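Long-range contacts in DNA alpha-glucosyltransferase (PDB 1XV5), which is a phage T4 glycosyltransferase of the GT-B clan, with two parallel-sheet domains, and holds uridine-5'-diphosphate in its ligand pocket: residues A[179-184]-A[385-390]; A[188-193]-A[281-286]; A[341-346]-A[375-380]. One frame throughout, in Å; residues are numbered along the deposited sequence.

Interaction 1. Residues A[179-184]-A[385-390]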
ATOM      1  N   MET A 179      -0.182  -9.236  -2.908  1.00 15.25           N
ATOM      2  CA  MET A 179      -0.057  -8.905  -4.317  1.00 15.58           C
ATOM      3  C   MET A 179       0.369 -10.172  -5.040  1.00 15.32           C
ATOM      4  O   MET A 179       1.070 -11.004  -4.465  1.00 14.02           O
ATOM      5  CB  MET A 179       1.006  -7.825  -4.522  1.00 17.14           C
ATOM      6  CG  MET A 179       1.216  -7.436  -5.967  1.00 19.41           C
ATOM      7  SD  MET A 179       2.373  -6.067  -6.121  1.00 17.74           S
ATOM      8  CE  MET A 179       3.914  -6.959  -6.406  1.00 19.09           C
ATOM      9  N   ASP A 180      -0.073 -10.338  -6.283  1.00 15.67           N
ATOM     10  CA  ASP A 180       0.339 -11.500  -7.051  1.00 14.90           C
ATOM     11  C   ASP A 180       1.732 -11.121  -7.543  1.00 15.88           C
ATOM     12  O   ASP A 180       1.892 -10.498  -8.598  1.00 15.12           O
ATOM     13  CB  ASP A 180      -0.582 -11.736  -8.250  1.00 15.76           C
ATOM     14  CG  ASP A 180      -0.268 -13.034  -8.972  1.00 18.31           C
ATOM     15  OD1 ASP A 180       0.892 -13.491  -8.892  1.00 17.98           O
ATOM     16  OD2 ASP A 180      -1.176 -13.592  -9.626  1.00 17.54           O
ATOM     17  N   ILE A 181       2.735 -11.480  -6.753  1.00 14.88           N
ATOM     18  CA  ILE A 181       4.124 -11.174  -7.061  1.00 13.89           C
ATOM     19  C   ILE A 181       4.629 -11.926  -8.293  1.00 16.22           C
ATOM     20  O   ILE A 181       5.447 -11.410  -9.058  1.00 16.09           O
ATOM     21  CB  ILE A 181       4.994 -11.481  -5.824  1.00 14.08           C
ATOM     22  CG1 ILE A 181       4.694 -10.434  -4.744  1.00 13.32           C
ATOM     23  CG2 ILE A 181       6.472 -11.500  -6.195  1.00 13.05           C
ATOM     24  CD1 ILE A 181       5.260 -10.748  -3.374  1.00 14.41           C
ATOM     25  N   VAL A 182       4.129 -13.140  -8.482  1.00 15.81           N
ATOM     26  CA  VAL A 182       4.514 -13.956  -9.625  1.00 16.68           C
ATOM     27  C   VAL A 182       4.075 -13.268 -10.918  1.00 17.01           C
ATOM     28  O   VAL A 182       4.835 -13.182 -11.881  1.00 16.15           O
ATOM     29  CB  VAL A 182       3.848 -15.349  -9.552  1.00 17.20           C
ATOM     30  CG1 VAL A 182       4.224 -16.174 -10.773  1.00 18.94           C
ATOM     31  CG2 VAL A 182       4.268 -16.057  -8.274  1.00 19.51           C
ATOM     32  N   LYS A 183       2.839 -12.778 -10.930  1.00 17.65           N
ATOM     33  CA  LYS A 183       2.300 -12.108 -12.105  1.00 17.64           C
ATOM     34  C   LYS A 183       3.120 -10.888 -12.517  1.00 17.43           C
ATOM     35  O   LYS A 183       3.366 -10.672 -13.702  1.00 18.07           O
ATOM     36  CB  LYS A 183       0.847 -11.701 -11.859  1.00 20.48           C
ATOM     37  CG  LYS A 183       0.162 -11.125 -13.088  1.00 25.15           C
ATOM     38  CD  LYS A 183      -1.343 -11.014 -12.890  1.00 29.46           C
ATOM     39  CE  LYS A 183      -1.952 -12.377 -12.597  1.00 32.36           C
ATOM     40  NZ  LYS A 183      -1.559 -13.396 -13.614  1.00 35.87           N
ATOM     41  N   VAL A 184       3.542 -10.085 -11.546  1.00 15.57           N
ATOM     42  CA  VAL A 184       4.345  -8.911 -11.853  1.00 13.81           C
ATOM     43  C   VAL A 184       5.682  -9.336 -12.450  1.00 13.70           C
ATOM     44  O   VAL A 184       6.138  -8.758 -13.436  1.00 14.65           O
ATOM     45  CB  VAL A 184       4.586  -8.046 -10.593  1.00 15.50           C
ATOM     46  CG1 VAL A 184       5.615  -6.963 -10.886  1.00 15.04           C
ATOM     47  CG2 VAL A 184       3.274  -7.409 -10.157  1.00 14.50           C
ATOM     48  N   HIS A 385       6.922 -14.176   1.659  1.00 12.99           N
ATOM     49  CA  HIS A 385       6.357 -13.339   2.701  1.00 10.73           C
ATOM     50  C   HIS A 385       4.966 -12.782   2.458  1.00 13.16           C
ATOM     51  O   HIS A 385       4.141 -12.780   3.372  1.00 12.86           O
ATOM     52  CB  HIS A 385       7.286 -12.165   3.007  1.00 12.10           C
ATOM     53  CG  HIS A 385       6.823 -11.326   4.159  1.00 11.90           C
ATOM     54  ND1 HIS A 385       6.387 -10.026   4.010  1.00 15.47           N
ATOM     55  CD2 HIS A 385       6.680 -11.622   5.471  1.00  8.48           C
ATOM     56  CE1 HIS A 385       5.994  -9.560   5.183  1.00 10.02           C
ATOM     57  NE2 HIS A 385       6.163 -10.509   6.086  1.00 14.75           N
ATOM     58  N   GLN A 386       4.685 -12.335   1.238  1.00 12.49           N
ATOM     59  CA  GLN A 386       3.394 -11.693   1.007  1.00 13.12           C
ATOM     60  C   GLN A 386       2.675 -11.925  -0.322  1.00 13.55           C
ATOM     61  O   GLN A 386       1.870 -11.089  -0.737  1.00 14.61           O
ATOM     62  CB  GLN A 386       3.586 -10.184   1.246  1.00 12.94           C
ATOM     63  CG  GLN A 386       2.393  -9.452   1.836  1.00 13.20           C
ATOM     64  CD  GLN A 386       2.799  -8.154   2.520  1.00 12.87           C
ATOM     65  OE1 GLN A 386       3.618  -8.160   3.446  1.00 12.06           O
ATOM     66  NE2 GLN A 386       2.228  -7.037   2.072  1.00 11.78           N
ATOM     67  N   ASP A 387       2.937 -13.043  -0.996  1.00 12.80           N
ATOM     68  CA  ASP A 387       2.238 -13.297  -2.257  1.00 13.12           C
ATOM     69  C   ASP A 387       0.763 -13.589  -1.965  1.00 12.36           C
ATOM     70  O   ASP A 387       0.433 -14.166  -0.929  1.00 12.79           O
ATOM     71  CB  ASP A 387       2.833 -14.494  -2.998  1.00 13.69           C
ATOM     72  CG  ASP A 387       2.233 -14.675  -4.387  1.00 16.22           C
ATOM     73  OD1 ASP A 387       2.579 -13.890  -5.296  1.00 14.96           O
ATOM     74  OD2 ASP A 387       1.402 -15.593  -4.569  1.00 16.64           O
ATOM     75  N   SER A 388      -0.115 -13.197  -2.883  1.00 13.01           N
ATOM     76  CA  SER A 388      -1.550 -13.425  -2.721  1.00 14.43           C
ATOM     77  C   SER A 388      -1.894 -14.896  -2.497  1.00 15.57           C
ATOM     78  O   SER A 388      -2.824 -15.216  -1.753  1.00 16.47           O
ATOM     79  CB  SER A 388      -2.305 -12.922  -3.955  1.00 13.04           C
ATOM     80  OG  SER A 388      -2.186 -11.518  -4.095  1.00 14.87           O
ATOM     81  N   SER A 389      -1.148 -15.790  -3.142  1.00 16.00           N
ATOM     82  CA  SER A 389      -1.412 -17.221  -3.020  1.00 17.62           C
ATOM     83  C   SER A 389      -1.384 -17.696  -1.573  1.00 17.34           C
ATOM     84  O   SER A 389      -2.059 -18.665  -1.218  1.00 18.47           O
ATOM     85  CB  SER A 389      -0.411 -18.030  -3.858  1.00 16.79           C
ATOM     86  OG  SER A 389       0.905 -17.935  -3.344  1.00 17.64           O
ATOM     87  N   PHE A 390      -0.611 -17.006  -0.741  1.00 15.16           N
ATOM     88  CA  PHE A 390      -0.500 -17.345   0.670  1.00 15.47           C
ATOM     89  C   PHE A 390      -1.434 -16.523   1.554  1.00 15.49           C
ATOM     90  O   PHE A 390      -2.266 -17.067   2.281  1.00 14.89           O
ATOM     91  CB  PHE A 390       0.926 -17.102   1.176  1.00 16.00           C
ATOM     92  CG  PHE A 390       1.975 -17.905   0.472  1.00 17.11           C
ATOM     93  CD1 PHE A 390       1.969 -19.294   0.533  1.00 18.98           C
ATOM     94  CD2 PHE A 390       2.993 -17.269  -0.235  1.00 15.09           C
ATOM     95  CE1 PHE A 390       2.965 -20.038  -0.099  1.00 19.21           C
ATOM     96  CE2 PHE A 390       3.992 -18.002  -0.869  1.00 15.90           C
ATOM     97  CZ  PHE A 390       3.978 -19.391  -0.800  1.00 18.18           C
TER
HETATM   98  O   HOH W   1       0.332 -15.573  -7.026  1.00 22.67           O
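Asp387 and Ile181 meet across this contact, the aspartate's two carboxylate oxygens serving different partners. With CG anti to the backbone N (chi1 -173°), the acid reaches past Ile181 in the opposite direction and sets Asp387 OD1 in front of Ile181 N, 2.8 Å away. This amide, at the first turn of helix 181-188, approaches nearly along the C-O bond, though its N-H bends off that line (137°); it also makes a weak bond to Met179 O. Asp387 OD2 is turned back onto its own chain as an N-cap: Ser389 N reaches it at 2.9 Å from above the carboxylate plane, and Ser389 OG, at 2.7 Å, lies on the anti side close to that plane. An aspartate suits the place because one short acid can cap helix 388-399 and still grip another helix.

Asp180 repeats the device for helix 181-188, where its OD1 accepts from Lys183 N. The two acids lie side by side, pointing the same way, with carboxylate planes 86° apart and their OD1 atoms 4.0 Å apart. Water 1 probably eases this approach of like charges, donating to Asp387 OD2 at 2.7 Å and weakly to Asp180 OD1.

In the GT-B fold the C-terminal end of the chain crosses back to the N-terminal domain, and here the break between helices 368-386 and 388-399 meets the chain running on from strand 172-174. A single beta bridge, Met179 with Asp387, marks the meeting, and Ser388 N donates to Met179 O at 3.0 Å. Ile181 CD1 lies 4.0 Å from Asp387 N, placing a methyl beside that peptide. Gln386 NE2 donates to Pro177 O, just upstream in the same linker, while Met179 turns away, about 6 Å from the bound UDP.

Interaction 2. Residues A[188-193]-A[281-286]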
ATOM      1  N   TYR A 188       7.227  -7.994 -16.016  1.00 14.69           N
ATOM      2  CA  TYR A 188       8.240  -6.940 -16.059  1.00 14.81           C
ATOM      3  C   TYR A 188       9.708  -7.294 -15.880  1.00 15.33           C
ATOM      4  O   TYR A 188      10.568  -6.474 -16.191  1.00 16.12           O
ATOM      5  CB  TYR A 188       7.896  -5.859 -15.029  1.00 14.68           C
ATOM      6  CG  TYR A 188       6.553  -5.223 -15.260  1.00 14.49           C
ATOM      7  CD1 TYR A 188       5.411  -5.710 -14.625  1.00 17.11           C
ATOM      8  CD2 TYR A 188       6.411  -4.172 -16.159  1.00 15.68           C
ATOM      9  CE1 TYR A 188       4.161  -5.165 -14.881  1.00 16.51           C
ATOM     10  CE2 TYR A 188       5.162  -3.619 -16.428  1.00 17.19           C
ATOM     11  CZ  TYR A 188       4.043  -4.122 -15.785  1.00 17.20           C
ATOM     12  OH  TYR A 188       2.805  -3.590 -16.052  1.00 21.74           O
ATOM     13  N   TRP A 189      10.002  -8.485 -15.372  1.00 15.08           N
ATOM     14  CA  TRP A 189      11.391  -8.874 -15.133  1.00 15.20           C
ATOM     15  C   TRP A 189      12.275  -8.691 -16.368  1.00 15.22           C
ATOM     16  O   TRP A 189      11.939  -9.141 -17.465  1.00 14.90           O
ATOM     17  CB  TRP A 189      11.445 -10.325 -14.654  1.00 14.67           C
ATOM     18  CG  TRP A 189      12.696 -10.684 -13.899  1.00 14.79           C
ATOM     19  CD1 TRP A 189      13.880 -11.121 -14.423  1.00 16.47           C
ATOM     20  CD2 TRP A 189      12.864 -10.682 -12.476  1.00 14.66           C
ATOM     21  NE1 TRP A 189      14.772 -11.398 -13.413  1.00 14.99           N
ATOM     22  CE2 TRP A 189      14.176 -11.137 -12.208  1.00 15.42           C
ATOM     23  CE3 TRP A 189      12.032 -10.343 -11.401  1.00 13.85           C
ATOM     24  CZ2 TRP A 189      14.677 -11.262 -10.905  1.00 14.02           C
ATOM     25  CZ3 TRP A 189      12.531 -10.468 -10.101  1.00 14.36           C
ATOM     26  CH2 TRP A 189      13.844 -10.924  -9.868  1.00 13.85           C
ATOM     27  N   LYS A 190      13.410  -8.028 -16.175  1.00 14.23           N
ATOM     28  CA  LYS A 190      14.348  -7.770 -17.261  1.00 13.82           C
ATOM     29  C   LYS A 190      15.642  -8.548 -17.073  1.00 14.46           C
ATOM     30  O   LYS A 190      15.988  -8.930 -15.956  1.00 14.15           O
ATOM     31  CB  LYS A 190      14.700  -6.279 -17.314  1.00 14.61           C
ATOM     32  CG  LYS A 190      13.529  -5.341 -17.558  1.00 14.96           C
ATOM     33  CD  LYS A 190      13.017  -5.450 -18.985  1.00 15.37           C
ATOM     34  CE  LYS A 190      11.888  -4.459 -19.247  1.00 17.05           C
ATOM     35  NZ  LYS A 190      10.699  -4.738 -18.396  1.00 15.63           N
ATOM     36  N   ASP A 191      16.356  -8.780 -18.169  1.00 14.39           N
ATOM     37  CA  ASP A 191      17.637  -9.461 -18.082  1.00 17.10           C
ATOM     38  C   ASP A 191      18.546  -8.406 -17.455  1.00 16.01           C
ATOM     39  O   ASP A 191      18.361  -7.209 -17.695  1.00 16.00           O
ATOM     40  CB  ASP A 191      18.147  -9.844 -19.475  1.00 20.78           C
ATOM     41  CG  ASP A 191      19.455 -10.620 -19.424  1.00 27.20           C
ATOM     42  OD1 ASP A 191      20.535  -9.990 -19.399  1.00 29.51           O
ATOM     43  OD2 ASP A 191      19.401 -11.868 -19.398  1.00 31.51           O
ATOM     44  N   VAL A 192      19.516  -8.838 -16.658  1.00 16.04           N
ATOM     45  CA  VAL A 192      20.412  -7.901 -15.985  1.00 18.33           C
ATOM     46  C   VAL A 192      21.120  -6.925 -16.932  1.00 19.66           C
ATOM     47  O   VAL A 192      21.417  -5.790 -16.554  1.00 19.00           O
ATOM     48  CB  VAL A 192      21.464  -8.655 -15.117  1.00 19.02           C
ATOM     49  CG1 VAL A 192      22.425  -9.437 -15.999  1.00 19.69           C
ATOM     50  CG2 VAL A 192      22.217  -7.665 -14.232  1.00 19.30           C
ATOM     51  N   SER A 193      21.361  -7.350 -18.168  1.00 18.57           N
ATOM     52  CA  SER A 193      22.039  -6.494 -19.142  1.00 19.20           C
ATOM     53  C   SER A 193      21.206  -5.280 -19.548  1.00 18.56           C
ATOM     54  O   SER A 193      21.738  -4.307 -20.077  1.00 19.30           O
ATOM     55  CB  SER A 193      22.394  -7.301 -20.395  1.00 21.19           C
ATOM     56  OG  SER A 193      21.220  -7.710 -21.078  1.00 21.37           O
ATOM     57  N   MET A 281       5.401   2.642 -14.126  1.00 11.95           N
ATOM     58  CA  MET A 281       6.440   2.708 -13.108  1.00 11.45           C
ATOM     59  C   MET A 281       7.154   1.361 -13.026  1.00 12.91           C
ATOM     60  O   MET A 281       8.381   1.307 -12.972  1.00 12.14           O
ATOM     61  CB  MET A 281       5.829   3.062 -11.748  1.00 11.52           C
ATOM     62  CG  MET A 281       6.818   3.085 -10.584  1.00 12.23           C
ATOM     63  SD  MET A 281       7.251   1.446  -9.946  1.00 13.55           S
ATOM     64  CE  MET A 281       5.743   1.050  -9.037  1.00 12.95           C
ATOM     65  N   LEU A 282       6.391   0.271 -13.023  1.00 12.14           N
ATOM     66  CA  LEU A 282       6.994  -1.060 -12.952  1.00 13.91           C
ATOM     67  C   LEU A 282       7.962  -1.285 -14.113  1.00 13.76           C
ATOM     68  O   LEU A 282       9.014  -1.897 -13.942  1.00 15.19           O
ATOM     69  CB  LEU A 282       5.907  -2.147 -12.950  1.00 13.47           C
ATOM     70  CG  LEU A 282       5.016  -2.200 -11.702  1.00 13.10           C
ATOM     71  CD1 LEU A 282       3.935  -3.251 -11.884  1.00 16.52           C
ATOM     72  CD2 LEU A 282       5.865  -2.526 -10.473  1.00 14.71           C
ATOM     73  N   GLU A 283       7.610  -0.787 -15.292  1.00 13.06           N
ATOM     74  CA  GLU A 283       8.478  -0.933 -16.455  1.00 13.19           C
ATOM     75  C   GLU A 283       9.767  -0.142 -16.223  1.00 13.82           C
ATOM     76  O   GLU A 283      10.869  -0.658 -16.431  1.00 12.98           O
ATOM     77  CB  GLU A 283       7.754  -0.437 -17.713  1.00 14.44           C
ATOM     78  CG  GLU A 283       8.552  -0.510 -19.007  1.00 18.35           C
ATOM     79  CD  GLU A 283       9.033  -1.914 -19.349  1.00 19.50           C
ATOM     80  OE1 GLU A 283       8.328  -2.894 -19.029  1.00 22.72           O
ATOM     81  OE2 GLU A 283      10.115  -2.031 -19.957  1.00 22.55           O
ATOM     82  N   ARG A 284       9.633   1.105 -15.775  1.00 13.84           N
ATOM     83  CA  ARG A 284      10.803   1.943 -15.516  1.00 13.42           C
ATOM     84  C   ARG A 284      11.669   1.358 -14.404  1.00 14.01           C
ATOM     85  O   ARG A 284      12.903   1.348 -14.501  1.00 14.08           O
ATOM     86  CB  ARG A 284      10.383   3.364 -15.115  1.00 13.32           C
ATOM     87  CG  ARG A 284       9.815   4.213 -16.248  1.00 14.01           C
ATOM     88  CD  ARG A 284       9.593   5.658 -15.790  1.00 12.35           C
ATOM     89  NE  ARG A 284       8.506   5.797 -14.824  1.00 13.87           N
ATOM     90  CZ  ARG A 284       7.228   5.976 -15.149  1.00 13.65           C
ATOM     91  NH1 ARG A 284       6.866   6.038 -16.425  1.00 13.89           N
ATOM     92  NH2 ARG A 284       6.311   6.112 -14.199  1.00 12.27           N
ATOM     93  N   MET A 285      11.017   0.875 -13.352  1.00 12.99           N
ATOM     94  CA  MET A 285      11.725   0.308 -12.210  1.00 13.00           C
ATOM     95  C   MET A 285      12.473  -0.969 -12.574  1.00 13.80           C
ATOM     96  O   MET A 285      13.576  -1.204 -12.079  1.00 12.75           O
ATOM     97  CB  MET A 285      10.744   0.019 -11.073  1.00 13.69           C
ATOM     98  CG  MET A 285      11.397  -0.429  -9.772  1.00 12.30           C
ATOM     99  SD  MET A 285      12.388   0.866  -8.985  1.00 13.10           S
ATOM    100  CE  MET A 285      11.087   1.905  -8.255  1.00 12.48           C
ATOM    101  N   SER A 286      11.879  -1.784 -13.446  1.00 13.12           N
ATOM    102  CA  SER A 286      12.500  -3.040 -13.854  1.00 11.08           C
ATOM    103  C   SER A 286      13.822  -2.804 -14.579  1.00 13.01           C
ATOM    104  O   SER A 286      14.637  -3.722 -14.714  1.00 13.07           O
ATOM    105  CB  SER A 286      11.557  -3.835 -14.766  1.00 11.86           C
ATOM    106  OG  SER A 286      11.432  -3.205 -16.033  1.00 14.05           O
TER
HETATM  107  O   HOH W   2      14.070  -6.463 -13.909  1.00 13.32           O
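Bends at chi2 (-71°) and chi4 (-63°) fold Lys190 back toward helix 278-286, and a bend at chi2 of Glu283 (58°) turns its carboxylate toward the ammonium, the two side chains crossing at about a right angle. Lys190 NZ thus gathers three acceptors. It donates to Ser286 OG at 2.9 Å and to Tyr188 O at 2.8 Å. The third bond, from Lys190 NZ to Glu283 OE1 at 3.1 Å, is a salt bridge that comes in from above the carboxylate plane. Ser286 OG donates a hydrogen bond to Glu283 O, 2.6 Å away, which leaves its oxygen able to accept from Lys190. A flexible, long-armed lysine suits a place where one charge must tie a loop to a helix.

Tyr188 supplies the apolar half. Leu282 CB stands over the centre of its ring, 3.6 Å from the centroid, in a CH-pi contact, and Leu282 CD1 lies 3.6 Å from Tyr188 CE1. Glu283 OE1 sits at the ring edge, near its plane. Lys190 N donates to water 2, which probably donates to Ser286 O.

The contact ties the end of helix 181-188 onto a helix whose Met281 touches UDP: the C-terminal-domain side of a GT-B nucleotide pocket.

Interaction 3. Residues A[341-346]-A[375-380]; sequences SHDSGI and REKAYE
Asp343 and Lys377 set their side chains at a slant to one another, so that the two charged ends converge. Lys377 starts out from its helix toward the loop, and a bend at chi3 (-68°) carries NZ round to Asp343 OD1, 2.8 Å away. The ammonium group arrives on the syn side of the carboxylate, 25° out of its plane, while OD2 lies a little farther from it. Asp343 meets it with CG anti to the backbone N, and is itself the centre of an inverse gamma turn closed by a weak bond from Ser344 N to His342 O. Glu374, one turn earlier on the helix, forms a second salt bridge with the same NZ, so the lysine joins two acids at the surface, as its length and charge allow.

The aliphatic part of Lys377 is also used: CD runs 3.7 Å from Asp343 O, and CB lies 3.8 Å from Ser344 C. Deeper in, the closest approach of the backbones is made by the two small residues Gly345 and Ala378, whose CA atoms are 4.8 Å apart. Glycine tolerates the positive phi (90°) in a place where the helix backbone lies close. Ala378, with a methyl only, lets the loop settle on the helix, and Ile346 CG1 meets Ala378 CB at 4.3 Å in a purely apolar touch.

The loop 341-346 therefore rides on helix 368-386 just before entering strand 347-349, an outermost strand of the C-terminal sheet. Phe381, farther along the helix, is touched by Ser344 and Ile346. Toward the neighbouring strand 319-323, Ile346 rests on Phe322 and Ala378 on Pro320, so loop and helix rest together on that strand.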
ATOM      1  N   SER A 341      16.688 -10.559   9.589  1.00 18.33           N
ATOM      2  CA  SER A 341      17.452 -11.733  10.005  1.00 19.35           C
ATOM      3  C   SER A 341      17.689 -12.735   8.880  1.00 20.32           C
ATOM      4  O   SER A 341      18.234 -13.814   9.112  1.00 22.48           O
ATOM      5  CB  SER A 341      16.747 -12.440  11.169  1.00 19.29           C
ATOM      6  OG  SER A 341      15.510 -12.996  10.757  1.00 19.42           O
ATOM      7  N   HIS A 342      17.292 -12.383   7.663  1.00 18.51           N
ATOM      8  CA  HIS A 342      17.461 -13.287   6.531  1.00 19.26           C
ATOM      9  C   HIS A 342      18.408 -12.796   5.452  1.00 19.97           C
ATOM     10  O   HIS A 342      18.626 -11.594   5.292  1.00 20.56           O
ATOM     11  CB  HIS A 342      16.114 -13.569   5.866  1.00 18.37           C
ATOM     12  CG  HIS A 342      15.134 -14.262   6.754  1.00 18.47           C
ATOM     13  ND1 HIS A 342      14.409 -13.602   7.722  1.00 19.53           N
ATOM     14  CD2 HIS A 342      14.767 -15.562   6.830  1.00 18.53           C
ATOM     15  CE1 HIS A 342      13.638 -14.465   8.355  1.00 16.92           C
ATOM     16  NE2 HIS A 342      13.836 -15.662   7.835  1.00 20.53           N
ATOM     17  N   ASP A 343      18.964 -13.753   4.713  1.00 20.40           N
ATOM     18  CA  ASP A 343      19.847 -13.461   3.594  1.00 20.46           C
ATOM     19  C   ASP A 343      18.850 -13.352   2.446  1.00 19.45           C
ATOM     20  O   ASP A 343      18.692 -14.269   1.643  1.00 20.00           O
ATOM     21  CB  ASP A 343      20.814 -14.622   3.367  1.00 22.65           C
ATOM     22  CG  ASP A 343      21.677 -14.428   2.139  1.00 23.99           C
ATOM     23  OD1 ASP A 343      21.701 -13.303   1.602  1.00 22.54           O
ATOM     24  OD2 ASP A 343      22.333 -15.402   1.714  1.00 27.82           O
ATOM     25  N   SER A 344      18.174 -12.212   2.393  1.00 19.02           N
ATOM     26  CA  SER A 344      17.128 -11.962   1.411  1.00 17.82           C
ATOM     27  C   SER A 344      17.514 -11.205   0.148  1.00 17.69           C
ATOM     28  O   SER A 344      16.724 -11.138  -0.788  1.00 20.05           O
ATOM     29  CB  SER A 344      15.999 -11.198   2.097  1.00 17.63           C
ATOM     30  OG  SER A 344      16.480  -9.932   2.521  1.00 18.57           O
ATOM     31  N   GLY A 345      18.705 -10.621   0.119  1.00 16.46           N
ATOM     32  CA  GLY A 345      19.115  -9.866  -1.049  1.00 16.25           C
ATOM     33  C   GLY A 345      18.697  -8.412  -0.921  1.00 16.87           C
ATOM     34  O   GLY A 345      19.131  -7.561  -1.693  1.00 18.57           O
ATOM     35  N   ILE A 346      17.849  -8.126   0.062  1.00 15.07           N
ATOM     36  CA  ILE A 346      17.386  -6.764   0.297  1.00 13.88           C
ATOM     37  C   ILE A 346      18.497  -5.947   0.949  1.00 14.70           C
ATOM     38  O   ILE A 346      19.196  -6.438   1.836  1.00 15.22           O
ATOM     39  CB  ILE A 346      16.160  -6.747   1.239  1.00 14.28           C
ATOM     40  CG1 ILE A 346      14.966  -7.414   0.552  1.00 13.50           C
ATOM     41  CG2 ILE A 346      15.837  -5.309   1.655  1.00 15.05           C
ATOM     42  CD1 ILE A 346      13.827  -7.781   1.501  1.00 10.65           C
ATOM     43  N   ARG A 375      18.941 -10.290  -6.402  1.00 12.72           N
ATOM     44  CA  ARG A 375      17.536 -10.010  -6.669  1.00 13.04           C
ATOM     45  C   ARG A 375      16.709 -11.293  -6.747  1.00 14.25           C
ATOM     46  O   ARG A 375      15.520 -11.275  -6.447  1.00 12.89           O
ATOM     47  CB  ARG A 375      17.360  -9.166  -7.938  1.00 12.38           C
ATOM     48  CG  ARG A 375      17.867  -9.778  -9.217  1.00 11.53           C
ATOM     49  CD  ARG A 375      17.380  -8.961 -10.413  1.00 14.56           C
ATOM     50  NE  ARG A 375      17.819  -9.535 -11.680  1.00 15.35           N
ATOM     51  CZ  ARG A 375      17.306  -9.214 -12.863  1.00 15.91           C
ATOM     52  NH1 ARG A 375      16.330  -8.317 -12.945  1.00 14.36           N
ATOM     53  NH2 ARG A 375      17.760  -9.804 -13.960  1.00 13.73           N
ATOM     54  N   GLU A 376      17.320 -12.407  -7.147  1.00 14.30           N
ATOM     55  CA  GLU A 376      16.566 -13.661  -7.182  1.00 15.11           C
ATOM     56  C   GLU A 376      16.198 -14.007  -5.736  1.00 14.32           C
ATOM     57  O   GLU A 376      15.112 -14.521  -5.466  1.00 14.44           O
ATOM     58  CB  GLU A 376      17.393 -14.794  -7.808  1.00 15.23           C
ATOM     59  CG  GLU A 376      17.531 -14.694  -9.327  1.00 16.34           C
ATOM     60  CD  GLU A 376      16.254 -15.050 -10.079  1.00 17.66           C
ATOM     61  OE1 GLU A 376      16.227 -14.878 -11.315  1.00 19.82           O
ATOM     62  OE2 GLU A 376      15.279 -15.511  -9.446  1.00 19.36           O
ATOM     63  N   LYS A 377      17.100 -13.715  -4.804  1.00 13.74           N
ATOM     64  CA  LYS A 377      16.820 -13.976  -3.396  1.00 14.19           C
ATOM     65  C   LYS A 377      15.705 -13.060  -2.889  1.00 14.81           C
ATOM     66  O   LYS A 377      14.803 -13.510  -2.186  1.00 14.85           O
ATOM     67  CB  LYS A 377      18.074 -13.779  -2.538  1.00 15.44           C
ATOM     68  CG  LYS A 377      19.070 -14.930  -2.645  1.00 16.78           C
ATOM     69  CD  LYS A 377      20.211 -14.808  -1.642  1.00 21.37           C
ATOM     70  CE  LYS A 377      21.121 -13.637  -1.955  1.00 23.78           C
ATOM     71  NZ  LYS A 377      22.352 -13.661  -1.106  1.00 24.13           N
ATOM     72  N   ALA A 378      15.763 -11.781  -3.258  1.00 14.08           N
ATOM     73  CA  ALA A 378      14.752 -10.819  -2.821  1.00 13.53           C
ATOM     74  C   ALA A 378      13.381 -11.201  -3.349  1.00 13.09           C
ATOM     75  O   ALA A 378      12.394 -11.159  -2.618  1.00 12.03           O
ATOM     76  CB  ALA A 378      15.116  -9.419  -3.289  1.00 14.79           C
ATOM     77  N   TYR A 379      13.321 -11.552  -4.628  1.00 12.51           N
ATOM     78  CA  TYR A 379      12.058 -11.951  -5.229  1.00 13.60           C
ATOM     79  C   TYR A 379      11.450 -13.134  -4.487  1.00 13.95           C
ATOM     80  O   TYR A 379      10.273 -13.109  -4.130  1.00 13.92           O
ATOM     81  CB  TYR A 379      12.255 -12.311  -6.704  1.00 13.36           C
ATOM     82  CG  TYR A 379      11.050 -12.995  -7.319  1.00 16.46           C
ATOM     83  CD1 TYR A 379      10.985 -14.385  -7.410  1.00 18.56           C
ATOM     84  CD2 TYR A 379       9.955 -12.254  -7.771  1.00 17.61           C
ATOM     85  CE1 TYR A 379       9.860 -15.022  -7.933  1.00 20.67           C
ATOM     86  CE2 TYR A 379       8.825 -12.880  -8.294  1.00 19.52           C
ATOM     87  CZ  TYR A 379       8.784 -14.263  -8.372  1.00 21.49           C
ATOM     88  OH  TYR A 379       7.671 -14.892  -8.883  1.00 26.20           O
ATOM     89  N   GLU A 380      12.247 -14.172  -4.250  1.00 12.94           N
ATOM     90  CA  GLU A 380      11.743 -15.355  -3.556  1.00 14.27           C
ATOM     91  C   GLU A 380      11.324 -15.044  -2.123  1.00 13.50           C
ATOM     92  O   GLU A 380      10.306 -15.535  -1.645  1.00 13.35           O
ATOM     93  CB  GLU A 380      12.798 -16.467  -3.548  1.00 17.12           C
ATOM     94  CG  GLU A 380      12.341 -17.731  -2.820  1.00 20.71           C
ATOM     95  CD  GLU A 380      11.137 -18.389  -3.476  1.00 23.78           C
ATOM     96  OE1 GLU A 380      10.494 -19.242  -2.827  1.00 26.58           O
ATOM     97  OE2 GLU A 380      10.834 -18.064  -4.646  1.00 25.34           O
TER

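Overall arrangement
Interactions 1 and 3 are largely buried and both draw on helix 368-386, though interaction 3 has an exposed acid; interaction 2 is only partly buried. Their chemistry follows their place. Where the chain returns to the N-terminal domain, interaction 1 relies on caps, backbone bonds and a water. Within the C-terminal domain, interaction 2 pairs a salt bridge with a CH-pi contact, and interaction 3 sets a surface salt bridge over close backbone packing. Tyr379 of 375-380 packs on Ile181 and Val182, Val184 touches Leu282, and Arg375 probably hydrogen-bonds Lys190 O, so all three meet around helix 181-188 and the loop after it.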